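Local coordinates for protein rnase 1 (Danio rerio, PDB 2VQ9) that cleaves RNA as a secreted ribonuclease of the pancreatic family, promotes angiogenesis and kills bacteria, Gram-negative ones most strongly, by a route independent of its RNase activity, at residues H78-C83 against E135-A140; L96-D101 against K129-C134. All blocks are in the same frame, centred on the assembly; numbering follows the deposited sequence.

Interaction 1: H78-C83 against E135-A140; sequences HVRTVC and EGEWPA. Unlike the reference sequence in segment 135-140: Gly136 (reference Ser), Ala140 (reference Thr).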
loop_
_atom_site.group_PDB
_atom_site.type_symbol
_atom_site.label_atom_id
_atom_site.label_comp_id
_atom_site.label_asym_id
_atom_site.label_seq_id
_atom_site.Cartn_x
_atom_site.Cartn_y
_atom_site.Cartn_z
ATOM N N HIS A 78 -7.869 10.852 0.447
ATOM C CA HIS A 78 -8.158 10.392 1.818
ATOM C C HIS A 78 -6.881 9.869 2.483
ATOM O O HIS A 78 -6.534 10.288 3.597
ATOM C CB HIS A 78 -9.230 9.311 1.769
ATOM C CG HIS A 78 -9.706 8.827 3.103
ATOM N ND1 HIS A 78 -10.545 7.742 3.229
ATOM C CD2 HIS A 78 -9.435 9.243 4.367
ATOM C CE1 HIS A 78 -10.797 7.526 4.511
ATOM N NE2 HIS A 78 -10.144 8.431 5.221
ATOM N N VAL A 79 -6.153 8.972 1.803
ATOM C CA VAL A 79 -4.893 8.473 2.378
ATOM C C VAL A 79 -3.885 9.611 2.655
ATOM O O VAL A 79 -3.178 9.608 3.679
ATOM C CB VAL A 79 -4.281 7.351 1.531
ATOM C CG1 VAL A 79 -2.880 6.947 2.086
ATOM C CG2 VAL A 79 -5.227 6.143 1.502
ATOM N N ARG A 80 -3.801 10.582 1.750
ATOM C CA ARG A 80 -2.932 11.755 1.956
ATOM C C ARG A 80 -3.085 12.460 3.291
ATOM O O ARG A 80 -2.110 13.012 3.822
ATOM C CB ARG A 80 -3.161 12.787 0.871
ATOM C CG ARG A 80 -2.276 12.637 -0.304
ATOM C CD ARG A 80 -2.036 13.996 -0.907
ATOM N NE ARG A 80 -3.158 14.419 -1.722
ATOM C CZ ARG A 80 -3.526 15.686 -1.877
ATOM N NH1 ARG A 80 -2.856 16.664 -1.261
ATOM N NH2 ARG A 80 -4.564 15.969 -2.640
ATOM N N THR A 81 -4.298 12.455 3.831
ATOM C CA THR A 81 -4.579 13.187 5.072
ATOM C C THR A 81 -3.815 12.637 6.271
ATOM O O THR A 81 -3.752 13.291 7.305
ATOM C CB THR A 81 -6.081 13.209 5.431
ATOM O OG1 THR A 81 -6.518 11.876 5.757
ATOM C CG2 THR A 81 -6.912 13.775 4.280
ATOM N N VAL A 82 -3.263 11.429 6.146
ATOM C CA VAL A 82 -2.441 10.880 7.206
ATOM C C VAL A 82 -1.190 11.743 7.384
ATOM O O VAL A 82 -0.660 11.839 8.498
ATOM C CB VAL A 82 -2.107 9.382 6.970
ATOM C CG1 VAL A 82 -1.300 8.819 8.129
ATOM C CG2 VAL A 82 -3.403 8.587 6.840
ATOM N N CYS A 83 -0.764 12.408 6.306
ATOM C CA CYS A 83 0.413 13.286 6.324
ATOM C C CYS A 83 0.129 14.758 6.647
ATOM O O CYS A 83 1.072 15.553 6.821
ATOM C CB CYS A 83 1.132 13.237 4.977
ATOM S SG CYS A 83 1.821 11.639 4.547
ATOM N N GLU A 135 6.675 12.537 2.977
ATOM C CA GLU A 135 7.696 13.475 2.538
ATOM C C GLU A 135 6.964 14.783 2.412
ATOM O O GLU A 135 6.276 15.037 1.423
ATOM C CB GLU A 135 8.333 12.995 1.236
ATOM C CG GLU A 135 9.045 11.664 1.476
ATOM C CD GLU A 135 10.000 11.246 0.381
ATOM O OE1 GLU A 135 10.265 12.061 -0.533
ATOM O OE2 GLU A 135 10.493 10.092 0.458
ATOM N N GLY A 136 7.061 15.579 3.474
ATOM C CA GLY A 136 6.186 16.732 3.640
ATOM C C GLY A 136 4.747 16.263 3.721
ATOM O O GLY A 136 4.413 15.421 4.547
ATOM N N GLU A 137 3.910 16.802 2.840
ATOM C CA GLU A 137 2.481 16.534 2.830
ATOM C C GLU A 137 2.100 15.290 2.009
ATOM O O GLU A 137 0.923 14.960 1.878
ATOM C CB GLU A 137 1.723 17.756 2.304
ATOM C CG GLU A 137 2.199 18.264 0.943
ATOM C CD GLU A 137 1.215 19.227 0.268
ATOM O OE1 GLU A 137 -0.014 19.111 0.517
ATOM O OE2 GLU A 137 1.669 20.090 -0.529
ATOM N N TRP A 138 3.102 14.614 1.459
ATOM C CA TRP A 138 2.838 13.551 0.477
ATOM C C TRP A 138 3.274 12.188 0.997
ATOM O O TRP A 138 4.430 12.024 1.390
ATOM C CB TRP A 138 3.570 13.867 -0.832
ATOM C CG TRP A 138 3.211 15.223 -1.409
ATOM C CD1 TRP A 138 3.944 16.386 -1.323
ATOM C CD2 TRP A 138 2.024 15.553 -2.141
ATOM N NE1 TRP A 138 3.285 17.412 -1.973
ATOM C CE2 TRP A 138 2.104 16.927 -2.480
ATOM C CE3 TRP A 138 0.915 14.820 -2.559
ATOM C CZ2 TRP A 138 1.107 17.576 -3.207
ATOM C CZ3 TRP A 138 -0.076 15.467 -3.284
ATOM C CH2 TRP A 138 0.025 16.836 -3.599
ATOM N N PRO A 139 2.352 11.198 0.991
ATOM C CA PRO A 139 2.718 9.825 1.341
ATOM C C PRO A 139 3.704 9.258 0.322
ATOM O O PRO A 139 3.516 9.423 -0.883
ATOM C CB PRO A 139 1.389 9.044 1.265
ATOM C CG PRO A 139 0.346 10.001 0.967
ATOM C CD PRO A 139 0.933 11.321 0.598
ATOM N N ALA A 140 4.737 8.585 0.810
ATOM C CA ALA A 140 5.799 8.068 -0.032
ATOM C C ALA A 140 6.000 6.560 0.073
ATOM O O ALA A 140 6.483 5.954 -0.868
ATOM C CB ALA A 140 7.107 8.790 0.283
HETATM O O HOH W 1 -1.349 16.218 0.991
#
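The guanidinium of Arg80 and the indole of Trp138 lie side by side, their planes 20° apart, with Trp138 CZ3 over one face of the guanidinium and the carboxylate of Glu137 at its edge, near its plane. The tightest touch comes lower down the arginine, where Arg80 CD meets Trp138 CZ3 at 3.4 Å, obliquely to the ring. Arg80 turns at chi3 (-79°), which lays NE, CZ and NH1 along the six-membered part of the indole. Glu137 CG lies over one face of the indole, offset toward the rim of its five-membered part near NE1; its first torsion of 54° sets it between the backbone N and the carbonyl carbon.

Arg80 NH1 and Glu137 OE1 are 4.2 Å apart, too far for a salt bridge, and a water joins them. It accepts from Arg80 NH1 at 2.7 Å and donates to Glu137 O and OE1, while Arg80 NH2 bonds to Asn77 OD1, so both terminal nitrogens are held.

Beside the water-linked groups Pro139 turns its ring toward Arg80: its CD lies 3.6 Å from Arg80 CG. The compact apolar ring fits between the arginine's methylenes and the cystine sulfur, with Cys83 SG 3.6 Å from Pro139 N. Gly136, with positive phi, occupies the first inner position of a type II' turn from Glu135 to Trp138, and this hairpin turn presents Glu137 and Trp138 to Arg80. Tyr30 of helix 27-37 meets the indole and also touches Arg80 and Pro139.

Chemically, the contact joins aliphatic and aromatic surface to a water-bridged charge pair: the long arginine reaches both, and the nearby carboxylate would probably stabilise its positive charge, while Cys83, covalently tied to Cys134, anchors the buried end.

Interaction 2: L96-D101 against K129-C134; sequences LYMSND and KIVVAC. Unlike the reference sequence in segment 96-101: Asp101 (reference Asn).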
loop_
_atom_site.group_PDB
_atom_site.type_symbol
_atom_site.label_atom_id
_atom_site.label_comp_id
_atom_site.label_asym_id
_atom_site.label_seq_id
_atom_site.Cartn_x
_atom_site.Cartn_y
_atom_site.Cartn_z
ATOM N N LEU A 96 7.749 8.794 9.743
ATOM C CA LEU A 96 6.594 7.886 9.797
ATOM C C LEU A 96 5.422 8.465 10.565
ATOM O O LEU A 96 5.594 8.966 11.683
ATOM C CB LEU A 96 6.971 6.545 10.435
ATOM C CG LEU A 96 7.984 5.670 9.709
ATOM C CD1 LEU A 96 8.218 4.348 10.458
ATOM C CD2 LEU A 96 7.541 5.404 8.267
ATOM N N TYR A 97 4.231 8.354 9.973
ATOM C CA TYR A 97 2.981 8.774 10.590
ATOM C C TYR A 97 1.991 7.634 10.677
ATOM O O TYR A 97 1.720 6.988 9.673
ATOM C CB TYR A 97 2.346 9.887 9.766
ATOM C CG TYR A 97 3.096 11.178 9.901
ATOM C CD1 TYR A 97 2.607 12.190 10.714
ATOM C CD2 TYR A 97 4.325 11.369 9.254
ATOM C CE1 TYR A 97 3.303 13.391 10.860
ATOM C CE2 TYR A 97 5.035 12.567 9.396
ATOM C CZ TYR A 97 4.511 13.568 10.200
ATOM O OH TYR A 97 5.186 14.759 10.357
ATOM N N MET A 98 1.443 7.409 11.872
ATOM C CA MET A 98 0.394 6.418 12.062
ATOM C C MET A 98 -0.978 7.077 11.961
ATOM O O MET A 98 -1.202 8.117 12.587
ATOM C CB MET A 98 0.561 5.706 13.406
ATOM C CG MET A 98 -0.474 4.620 13.656
ATOM S SD MET A 98 -0.342 3.842 15.278
ATOM C CE MET A 98 1.325 3.176 15.196
ATOM N N SER A 99 -1.901 6.495 11.176
ATOM C CA SER A 99 -3.219 7.092 11.036
ATOM C C SER A 99 -3.969 7.091 12.385
ATOM O O SER A 99 -3.813 6.173 13.201
ATOM C CB SER A 99 -4.066 6.419 9.938
ATOM O OG SER A 99 -4.434 5.109 10.299
ATOM N N ASN A 100 -4.754 8.138 12.609
ATOM C CA ASN A 100 -5.687 8.185 13.745
ATOM C C ASN A 100 -6.938 7.306 13.537
ATOM O O ASN A 100 -7.449 6.756 14.506
ATOM C CB ASN A 100 -6.133 9.617 14.058
ATOM C CG ASN A 100 -4.980 10.590 14.221
ATOM O OD1 ASN A 100 -5.082 11.743 13.800
ATOM N ND2 ASN A 100 -3.884 10.145 14.833
ATOM N N ASP A 101 -7.445 7.186 12.299
ATOM C CA ASP A 101 -8.593 6.305 12.031
ATOM C C ASP A 101 -8.098 4.936 11.561
ATOM O O ASP A 101 -6.989 4.819 11.035
ATOM C CB ASP A 101 -9.525 6.851 10.932
ATOM C CG ASP A 101 -10.178 8.184 11.289
ATOM O OD1 ASP A 101 -10.202 8.539 12.492
ATOM O OD2 ASP A 101 -10.689 8.866 10.348
ATOM N N LYS A 129 -4.755 0.662 11.834
ATOM C CA LYS A 129 -4.194 1.990 11.621
ATOM C C LYS A 129 -2.984 1.839 10.704
ATOM O O LYS A 129 -2.153 0.929 10.865
ATOM C CB LYS A 129 -3.785 2.614 12.937
ATOM C CG LYS A 129 -4.866 2.504 13.954
ATOM C CD LYS A 129 -5.728 3.702 14.019
ATOM C CE LYS A 129 -5.832 4.018 15.498
ATOM N NZ LYS A 129 -4.498 3.574 16.040
ATOM N N ILE A 130 -2.890 2.713 9.717
ATOM C CA ILE A 130 -1.832 2.565 8.737
ATOM C C ILE A 130 -0.677 3.486 9.105
ATOM O O ILE A 130 -0.900 4.589 9.617
ATOM C CB ILE A 130 -2.357 2.840 7.302
ATOM C CG1 ILE A 130 -2.943 4.247 7.151
ATOM C CG2 ILE A 130 -3.408 1.787 6.918
ATOM C CD1 ILE A 130 -3.250 4.642 5.632
ATOM N N VAL A 131 0.537 3.013 8.836
ATOM C CA VAL A 131 1.749 3.761 9.066
ATOM C C VAL A 131 2.371 4.042 7.709
ATOM O O VAL A 131 2.725 3.118 6.958
ATOM C CB VAL A 131 2.738 2.983 9.987
ATOM C CG1 VAL A 131 3.979 3.823 10.256
ATOM C CG2 VAL A 131 2.030 2.580 11.302
ATOM N N VAL A 132 2.491 5.324 7.400
ATOM C CA VAL A 132 3.018 5.779 6.125
ATOM C C VAL A 132 4.218 6.700 6.385
ATOM O O VAL A 132 4.226 7.422 7.382
ATOM C CB VAL A 132 1.871 6.480 5.289
ATOM C CG1 VAL A 132 0.675 5.519 5.070
ATOM C CG2 VAL A 132 1.427 7.759 5.930
ATOM N N ALA A 133 5.229 6.640 5.516
ATOM C CA ALA A 133 6.262 7.669 5.448
ATOM C C ALA A 133 5.744 8.826 4.629
ATOM O O ALA A 133 5.208 8.655 3.515
ATOM C CB ALA A 133 7.567 7.119 4.852
ATOM N N CYS A 134 5.906 10.018 5.184
ATOM C CA CYS A 134 5.437 11.244 4.574
ATOM C C CYS A 134 6.649 12.071 4.211
ATOM O O CYS A 134 7.551 12.263 5.034
ATOM C CB CYS A 134 4.590 12.049 5.566
ATOM S SG CYS A 134 3.071 11.239 6.096
#
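Tyr97 and Val132 form the central hydrogen-bonded pair of this antiparallel ladder: Tyr97 N donates to Val132 O at 2.8 Å, nearly straight at 174°, and Val132 N returns a bond to Tyr97 O. Ser99 N continues the series to Ile130 O at 2.7 Å. The next bond uses a side chain, since Ile130 N donates to Ser99 OG at 2.9 Å. With chi1 at 69°, that hydroxyl reaches back to the neighbouring strand, and it in turn donates to Asp101 O at 2.7 Å. Serine suits this strand end because one small group serves as acceptor and donor, linking Ile130 to the following turn.

The apolar contacts gather on the face of Leu96, Met98, Val131 and Ala133. Leu96 CD2 lies 3.8 Å from Ala133 CB, where the small alanine admits the leucine branch. Val131 uses both branches: CG1 against Leu96 CB, CG2 against CG and CE of Met98. Met98 CG also rests on Lys129 CB.

Lys129 makes close CH-to-oxygen approaches with its methylenes, CD to Ser99 O and Asp101 O, CE to Asn100 O.

A sulfur-aromatic contact marks the other face. Cys134 SG approaches the Tyr97 ring obliquely, 4.2 Å from its centroid, with Tyr97 CD2 the nearest ring atom at 3.4 Å; the polarisable disulfide sulfur is well matched to an aromatic neighbour.

Strand 120-135 is here flanked by 96-99 and by 138-146, to which Lys129 and Val131 bond through their backbones. Strand 87-89 pairs with the outer side of 96-99, Val82 packs on Val132, and Ala133 touches the catalytic His141.

In the fold
From the N terminus, the chain leaves helix 27-37, which carries the proton acceptor His37, and reaches segment 78-83, the first half of interaction 1. It then passes through strand 87-89 to segment 96-101, and interaction 2 closes the shorter loop when strand 120-135 returns to 129-134. Immediately afterwards segment 135-140, which itself contains the hairpin turn, closes the longer loop of interaction 1, so the shorter loop is enclosed by the longer. The Cys83-Cys134 disulfide joins the two contacts, as does a probable backbone bond from Ala140 N to Ala133 O. Together they tie helix 76-80 and the residues that follow it to strands 96-99, 120-135 and 138-146, the last of which carries His141.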